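Local coordinates for flagellar biosynthesis protein FlaG (Helicobacter pylori, PDB 6JSX), which probably takes part in assembling the bacterial flagellum, as a member of the FlaG family, although its precise molecular role is not established, at residues P53-E56 with A57-M61; Y29-T32 with I33-L36; Q2-P5 with K6-L10. All coordinates share one frame; numbering follows the deposited sequence.

How the contacts relate
From the N terminus, contact 3 (2-10) forms the first turns of helix 4-21. Contact 2 (29-36) then closes the loop of the hairpin between strands 26-30 and 35-41, and contact 1 (53-61) turns the chain from strand 47-53 into helix 54-72. The three contacts follow one another in series, so none nests inside or crosses another, yet in space they meet around Y29, S54 and L7. S54 of contact 1 hydrogen-bonds through OG to Y29 and through its backbone N to K34 of the hairpin, Y3 of contact 3 packs on S54, K55 and V58, and K4, L7 and E8 lie against Y29. Both helix starts are thereby tied to one end of the antiparallel sheet.

Contact 1: residues P53-E56 with A57-M61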
loop_
_atom_site.group_PDB
_atom_site.type_symbol
_atom_site.label_atom_id
_atom_site.label_comp_id
_atom_site.label_asym_id
_atom_site.label_seq_id
_atom_site.Cartn_x
_atom_site.Cartn_y
_atom_site.Cartn_z
ATOM N N PRO A 53 5.159 -5.134 -11.340
ATOM C CA PRO A 53 4.627 -5.363 -12.690
ATOM C C PRO A 53 3.157 -5.731 -12.669
ATOM O O PRO A 53 2.704 -6.348 -11.701
ATOM C CB PRO A 53 5.497 -6.509 -13.242
ATOM C CG PRO A 53 6.441 -6.904 -12.145
ATOM C CD PRO A 53 6.468 -5.776 -11.146
ATOM N N SER A 54 2.447 -5.321 -13.723
ATOM C CA SER A 54 0.990 -5.438 -13.846
ATOM C C SER A 54 0.392 -6.686 -13.210
ATOM O O SER A 54 -0.489 -6.596 -12.359
ATOM C CB SER A 54 0.568 -5.383 -15.321
ATOM O OG SER A 54 0.577 -4.064 -15.839
ATOM N N LYS A 55 0.879 -7.846 -13.623
ATOM C CA LYS A 55 0.277 -9.106 -13.211
ATOM C C LYS A 55 0.446 -9.373 -11.722
ATOM O O LYS A 55 -0.491 -9.787 -11.051
ATOM C CB LYS A 55 0.855 -10.255 -14.041
ATOM C CG LYS A 55 0.207 -11.607 -13.800
ATOM C CD LYS A 55 0.483 -12.552 -14.953
ATOM C CE LYS A 55 0.188 -13.996 -14.576
ATOM N NZ LYS A 55 0.556 -14.958 -15.671
ATOM N N GLU A 56 1.635 -9.124 -11.196
ATOM C CA GLU A 56 1.881 -9.356 -9.781
ATOM C C GLU A 56 1.057 -8.394 -8.915
ATOM O O GLU A 56 0.693 -8.716 -7.784
ATOM C CB GLU A 56 3.383 -9.256 -9.473
ATOM C CG GLU A 56 4.226 -10.369 -10.114
ATOM C CD GLU A 56 5.728 -10.174 -9.906
ATOM O OE1 GLU A 56 6.166 -9.010 -9.805
ATOM O OE2 GLU A 56 6.475 -11.179 -9.837
ATOM N N ALA A 57 0.744 -7.225 -9.472
ATOM C CA ALA A 57 0.004 -6.189 -8.762
ATOM C C ALA A 57 -1.467 -6.541 -8.622
ATOM O O ALA A 57 -2.094 -6.280 -7.589
ATOM C CB ALA A 57 0.157 -4.856 -9.481
ATOM N N VAL A 58 -2.025 -7.130 -9.670
ATOM C CA VAL A 58 -3.433 -7.494 -9.648
ATOM C C VAL A 58 -3.686 -8.672 -8.698
ATOM O O VAL A 58 -4.673 -8.684 -7.955
ATOM C CB VAL A 58 -3.944 -7.787 -11.062
ATOM C CG1 VAL A 58 -5.424 -8.156 -11.026
ATOM C CG2 VAL A 58 -3.707 -6.575 -11.954
ATOM N N GLU A 59 -2.781 -9.649 -8.712
ATOM C CA GLU A 59 -2.841 -10.766 -7.769
ATOM C C GLU A 59 -2.736 -10.295 -6.322
ATOM O O GLU A 59 -3.446 -10.789 -5.442
ATOM C CB GLU A 59 -1.741 -11.783 -8.070
ATOM C CG GLU A 59 -1.924 -12.495 -9.411
ATOM C CD GLU A 59 -0.763 -13.417 -9.771
ATOM O OE1 GLU A 59 0.281 -13.385 -9.071
ATOM O OE2 GLU A 59 -0.905 -14.170 -10.761
ATOM N N LEU A 60 -1.853 -9.329 -6.093
ATOM C CA LEU A 60 -1.591 -8.780 -4.764
ATOM C C LEU A 60 -2.775 -8.012 -4.221
ATOM O O LEU A 60 -3.173 -8.200 -3.076
ATOM C CB LEU A 60 -0.386 -7.851 -4.831
ATOM C CG LEU A 60 -0.128 -6.957 -3.637
ATOM C CD1 LEU A 60 0.416 -7.784 -2.499
ATOM C CD2 LEU A 60 0.839 -5.868 -4.042
ATOM N N MET A 61 -3.329 -7.128 -5.042
ATOM C CA MET A 61 -4.559 -6.435 -4.675
ATOM C C MET A 61 -5.714 -7.394 -4.382
ATOM O O MET A 61 -6.545 -7.126 -3.520
ATOM C CB MET A 61 -4.931 -5.395 -5.733
ATOM C CG MET A 61 -3.952 -4.221 -5.773
ATOM S SD MET A 61 -3.996 -3.254 -4.263
ATOM C CE MET A 61 -2.688 -3.967 -3.255
#
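The backbone from P53 to M61 turns from strand 47-53 into the first turns of helix 54-72, with P53 in the N-cap position and its O taking the N-H of A57 at 3.1 Å in the carbonyl plane. The alpha-helical i to i+4 pattern continues with V58 N on S54 O, E59 N on K55 O (3.3 Å) and L60 N on E56 O; the E59 bond is nearly straight, at 172°. A57 N also makes a weak bond to S54 O.

Among the side chains, K55 and E59 stand one turn apart and cross at a slant. CG of K55 is anti to its backbone N (chi1 -174°) and the chain beyond is extended, which carries CE to 4.0 Å from OE2 of E59, while NZ remains 5.2 Å from that oxygen. E59 is instead paired through OE1 with R63 in a salt bridge. CG of E59 rests against the carbonyl of K55, 3.5 Å from its O.

A57 turns its methyl inward onto I52 and L7, whereas E56 and L60 pack on I21 of the second subunit and V58 and M61 on F72 of that subunit. The start of the helix thus serves both the interior of the chain and the dimer contact. Beside the last bond of the series, CB of L60 lies 3.3 Å from O of E56.

Contact 2: residues Y29-T32 with I33-L36; sequences YNDT and IKGL
The Y29 ring leans over the backbone of K34 and G35, meeting both obliquely: CD1 lies 3.5 Å from O of G35, and OH reaches CD of K34 at 3.6 Å. At the ring edge, in its plane, stands OD1 of D31. With CG anti to the backbone N (chi1 -177°), the ring swings diagonally across to the partner strand, and its hydroxyl hydrogen-bonds with OG of S54. K4 and L7 of helix 4-21 also pack on Y29.

The second flat group, the N30 amide, is used through OD1, which accepts two backbone N-H groups from different directions. T32 N approaches in the plane of the amide, forming an Asx turn, while I33 N lies 3.1 Å from OD1 of N30, 65° out of the amide plane. The side chains of N30 and I33 cross at about a right angle, with CG1 of I33 3.5 Å from CB of N30, and both share one side of the loop.

These bonds shape the loop of the beta hairpin between strands 26-30 and 35-41. N30 and G35 form its last hydrogen-bonded pair, N30 N to G35 O at 3.1 Å and G35 N to N30 O at 3.3 Å; Y29 and L36 make the adjoining non-hydrogen-bonded pair, with side chains on the other face. K34 and G35 both face N30, a G1 beta bulge, with K34 in the left-handed region (phi 53°).

From the bulge, the bent K34 side chain runs alongside D31 in the same direction, bringing CE to 3.2 Å from O of D31. The charged ends stay farther apart, NZ of K34 lying 5.2 Å from OD1 of D31, and O of K34 accepts the backbone N-H of S54.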
loop_
_atom_site.group_PDB
_atom_site.type_symbol
_atom_site.label_atom_id
_atom_site.label_comp_id
_atom_site.label_asym_id
_atom_site.label_seq_id
_atom_site.Cartn_x
_atom_site.Cartn_y
_atom_site.Cartn_z
ATOM N N TYR A 29 -0.082 4.008 -12.728
ATOM C CA TYR A 29 0.283 2.977 -13.678
ATOM C C TYR A 29 1.331 3.517 -14.640
ATOM O O TYR A 29 1.104 4.528 -15.306
ATOM C CB TYR A 29 -0.927 2.496 -14.470
ATOM C CG TYR A 29 -0.609 1.360 -15.430
ATOM C CD1 TYR A 29 -0.435 0.063 -14.960
ATOM C CD2 TYR A 29 -0.484 1.581 -16.799
ATOM C CE1 TYR A 29 -0.143 -0.980 -15.814
ATOM C CE2 TYR A 29 -0.206 0.538 -17.668
ATOM C CZ TYR A 29 -0.039 -0.746 -17.170
ATOM O OH TYR A 29 0.240 -1.804 -18.024
ATOM N N ASN A 30 2.482 2.857 -14.708
ATOM C CA ASN A 30 3.431 3.158 -15.769
ATOM C C ASN A 30 3.179 2.255 -16.982
ATOM O O ASN A 30 3.214 1.021 -16.873
ATOM C CB ASN A 30 4.866 3.011 -15.268
ATOM C CG ASN A 30 5.874 3.649 -16.192
ATOM O OD1 ASN A 30 5.808 3.476 -17.412
ATOM N ND2 ASN A 30 6.812 4.403 -15.619
ATOM N N ASP A 31 2.913 2.865 -18.134
ATOM C CA ASP A 31 2.671 2.084 -19.341
ATOM C C ASP A 31 3.987 1.684 -20.023
ATOM O O ASP A 31 4.034 0.760 -20.833
ATOM C CB ASP A 31 1.741 2.830 -20.308
ATOM C CG ASP A 31 1.170 1.918 -21.391
ATOM O OD1 ASP A 31 0.223 1.152 -21.097
ATOM O OD2 ASP A 31 1.680 1.957 -22.532
ATOM N N THR A 32 5.062 2.377 -19.674
ATOM C CA THR A 32 6.368 2.068 -20.235
ATOM C C THR A 32 6.974 0.810 -19.602
ATOM O O THR A 32 7.434 -0.089 -20.309
ATOM C CB THR A 32 7.305 3.269 -20.097
ATOM O OG1 THR A 32 6.755 4.366 -20.837
ATOM C CG2 THR A 32 8.693 2.938 -20.617
ATOM N N ILE A 33 6.949 0.731 -18.275
ATOM C CA ILE A 33 7.444 -0.463 -17.594
ATOM C C ILE A 33 6.362 -1.502 -17.282
ATOM O O ILE A 33 6.665 -2.540 -16.692
ATOM C CB ILE A 33 8.225 -0.123 -16.307
ATOM C CG1 ILE A 33 7.301 0.485 -15.242
ATOM C CG2 ILE A 33 9.372 0.795 -16.625
ATOM C CD1 ILE A 33 6.832 -0.506 -14.147
ATOM N N LYS A 34 5.117 -1.217 -17.664
ATOM C CA LYS A 34 3.998 -2.152 -17.492
ATOM C C LYS A 34 3.856 -2.648 -16.052
ATOM O O LYS A 34 3.977 -3.843 -15.779
ATOM C CB LYS A 34 4.135 -3.342 -18.451
ATOM C CG LYS A 34 4.165 -2.963 -19.939
ATOM C CD LYS A 34 2.852 -2.332 -20.379
ATOM C CE LYS A 34 2.851 -1.994 -21.862
ATOM N NZ LYS A 34 2.625 -3.193 -22.718
ATOM N N GLY A 35 3.612 -1.724 -15.131
ATOM C CA GLY A 35 3.484 -2.073 -13.727
ATOM C C GLY A 35 2.878 -0.985 -12.859
ATOM O O GLY A 35 2.664 0.147 -13.290
ATOM N N LEU A 36 2.586 -1.334 -11.620
ATOM C CA LEU A 36 2.141 -0.337 -10.676
ATOM C C LEU A 36 3.389 0.309 -10.043
ATOM O O LEU A 36 4.348 -0.378 -9.665
ATOM C CB LEU A 36 1.249 -0.985 -9.609
ATOM C CG LEU A 36 0.047 -0.318 -8.896
ATOM C CD1 LEU A 36 0.195 -0.537 -7.409
ATOM C CD2 LEU A 36 -0.193 1.166 -9.191
#

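Contact 3: residues Q2-P5 with K6-L10; sequences QYKP and KLELL
K4 and E8 lie side by side and point the same way, one turn apart at the start of helix 4-21. From CB of K4, which heads away from the following turn, the chain runs fully extended with CG anti to the backbone N (chi1 177°). CG is 3.5 Å from OE2 of E8, CD is 3.9 Å from the same oxygen, and CE comes closer again at 3.2 Å. NZ ends 4.4 Å from OE2, beyond salt-bridge range. The carboxylate is therefore met along the methylene chain. K4 also touches D31 of the hairpin.

E8 has CG beside its backbone N, anti to the carbonyl carbon (chi1 -74°), and this folds the side chain back over O of K4. That carbonyl also accepts E8 N at 2.9 Å, nearly in line with the C=O bond. Of the neighbouring helical bonds, L7 N to Y3 O (3.2 Å) and L9 N to P5 O (3.0 Å) arrive more tilted. L7 lays CB and CG against O of Y3 and reaches toward S54 with CD1, whereas the Y3 ring leads off to helix 54-72. K6 and L9 occupy another side of the helix and pack on I71 of the second subunit.

Proximity of opposite charges without direct pairing suggests a modest attraction between K4 and E8. The second-turn carboxylate may also gain a little from the nearby N terminus of the helix.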
loop_
_atom_site.group_PDB
_atom_site.type_symbol
_atom_site.label_atom_id
_atom_site.label_comp_id
_atom_site.label_asym_id
_atom_site.label_seq_id
_atom_site.Cartn_x
_atom_site.Cartn_y
_atom_site.Cartn_z
ATOM N N GLN A 2 -6.080 -7.205 -19.849
ATOM C CA GLN A 2 -5.882 -5.763 -19.959
ATOM C C GLN A 2 -5.806 -5.128 -18.572
ATOM O O GLN A 2 -6.815 -5.014 -17.863
ATOM C CB GLN A 2 -6.949 -5.108 -20.830
ATOM C CG GLN A 2 -6.633 -5.194 -22.319
ATOM C CD GLN A 2 -6.129 -6.576 -22.755
ATOM O OE1 GLN A 2 -4.918 -6.827 -22.778
ATOM N NE2 GLN A 2 -7.057 -7.472 -23.103
ATOM N N TYR A 3 -4.583 -4.720 -18.218
ATOM C CA TYR A 3 -4.194 -4.330 -16.863
ATOM C C TYR A 3 -4.109 -2.807 -16.661
ATOM O O TYR A 3 -4.074 -2.319 -15.516
ATOM C CB TYR A 3 -2.826 -4.951 -16.530
ATOM C CG TYR A 3 -2.815 -6.461 -16.378
ATOM C CD1 TYR A 3 -3.478 -7.074 -15.326
ATOM C CD2 TYR A 3 -2.122 -7.272 -17.271
ATOM C CE1 TYR A 3 -3.466 -8.452 -15.166
ATOM C CE2 TYR A 3 -2.107 -8.660 -17.123
ATOM C CZ TYR A 3 -2.784 -9.241 -16.063
ATOM O OH TYR A 3 -2.789 -10.608 -15.890
ATOM N N LYS A 4 -4.055 -2.068 -17.768
ATOM C CA LYS A 4 -3.881 -0.615 -17.726
ATOM C C LYS A 4 -5.077 0.142 -17.124
ATOM O O LYS A 4 -4.904 0.800 -16.094
ATOM C CB LYS A 4 -3.480 -0.070 -19.103
ATOM C CG LYS A 4 -3.343 1.442 -19.197
ATOM C CD LYS A 4 -3.051 1.859 -20.639
ATOM C CE LYS A 4 -2.892 3.371 -20.801
ATOM N NZ LYS A 4 -2.929 3.773 -22.246
ATOM N N PRO A 5 -6.290 0.034 -17.734
ATOM C CA PRO A 5 -7.439 0.784 -17.203
ATOM C C PRO A 5 -7.663 0.589 -15.706
ATOM O O PRO A 5 -7.910 1.558 -14.991
ATOM C CB PRO A 5 -8.627 0.189 -17.972
ATOM C CG PRO A 5 -8.058 -0.293 -19.222
ATOM C CD PRO A 5 -6.684 -0.784 -18.900
ATOM N N LYS A 6 -7.561 -0.646 -15.240
ATOM C CA LYS A 6 -7.898 -0.952 -13.855
ATOM C C LYS A 6 -6.856 -0.506 -12.845
ATOM O O LYS A 6 -7.209 -0.060 -11.749
ATOM C CB LYS A 6 -8.200 -2.437 -13.687
ATOM C CG LYS A 6 -9.429 -2.842 -14.437
ATOM C CD LYS A 6 -9.894 -4.243 -14.078
ATOM C CE LYS A 6 -11.073 -4.647 -14.972
ATOM N NZ LYS A 6 -11.846 -3.434 -15.402
ATOM N N LEU A 7 -5.578 -0.631 -13.198
ATOM C CA LEU A 7 -4.520 -0.172 -12.301
ATOM C C LEU A 7 -4.445 1.353 -12.318
ATOM O O LEU A 7 -4.034 1.972 -11.330
ATOM C CB LEU A 7 -3.166 -0.818 -12.633
ATOM C CG LEU A 7 -3.058 -2.302 -12.247
ATOM C CD1 LEU A 7 -1.702 -2.895 -12.597
ATOM C CD2 LEU A 7 -3.404 -2.529 -10.767
ATOM N N GLU A 8 -4.869 1.947 -13.436
ATOM C CA GLU A 8 -4.971 3.400 -13.544
ATOM C C GLU A 8 -6.029 3.915 -12.593
ATOM O O GLU A 8 -5.812 4.885 -11.858
ATOM C CB GLU A 8 -5.310 3.826 -14.973
ATOM C CG GLU A 8 -4.146 3.698 -15.938
ATOM C CD GLU A 8 -4.268 4.608 -17.143
ATOM O OE1 GLU A 8 -5.339 5.232 -17.321
ATOM O OE2 GLU A 8 -3.282 4.704 -17.911
ATOM N N LEU A 9 -7.175 3.243 -12.610
ATOM C CA LEU A 9 -8.316 3.602 -11.772
ATOM C C LEU A 9 -7.982 3.361 -10.303
ATOM O O LEU A 9 -8.179 4.239 -9.465
ATOM C CB LEU A 9 -9.544 2.793 -12.208
ATOM C CG LEU A 9 -10.920 3.035 -11.594
ATOM C CD1 LEU A 9 -11.412 4.458 -11.831
ATOM C CD2 LEU A 9 -11.894 2.030 -12.174
ATOM N N LEU A 10 -7.452 2.174 -10.009
ATOM C CA LEU A 10 -6.962 1.810 -8.674
ATOM C C LEU A 10 -5.978 2.843 -8.132
ATOM O O LEU A 10 -5.891 3.055 -6.923
ATOM C CB LEU A 10 -6.271 0.444 -8.751
ATOM C CG LEU A 10 -5.971 -0.410 -7.511
ATOM C CD1 LEU A 10 -4.511 -0.337 -7.084
ATOM C CD2 LEU A 10 -6.894 -0.048 -6.366
#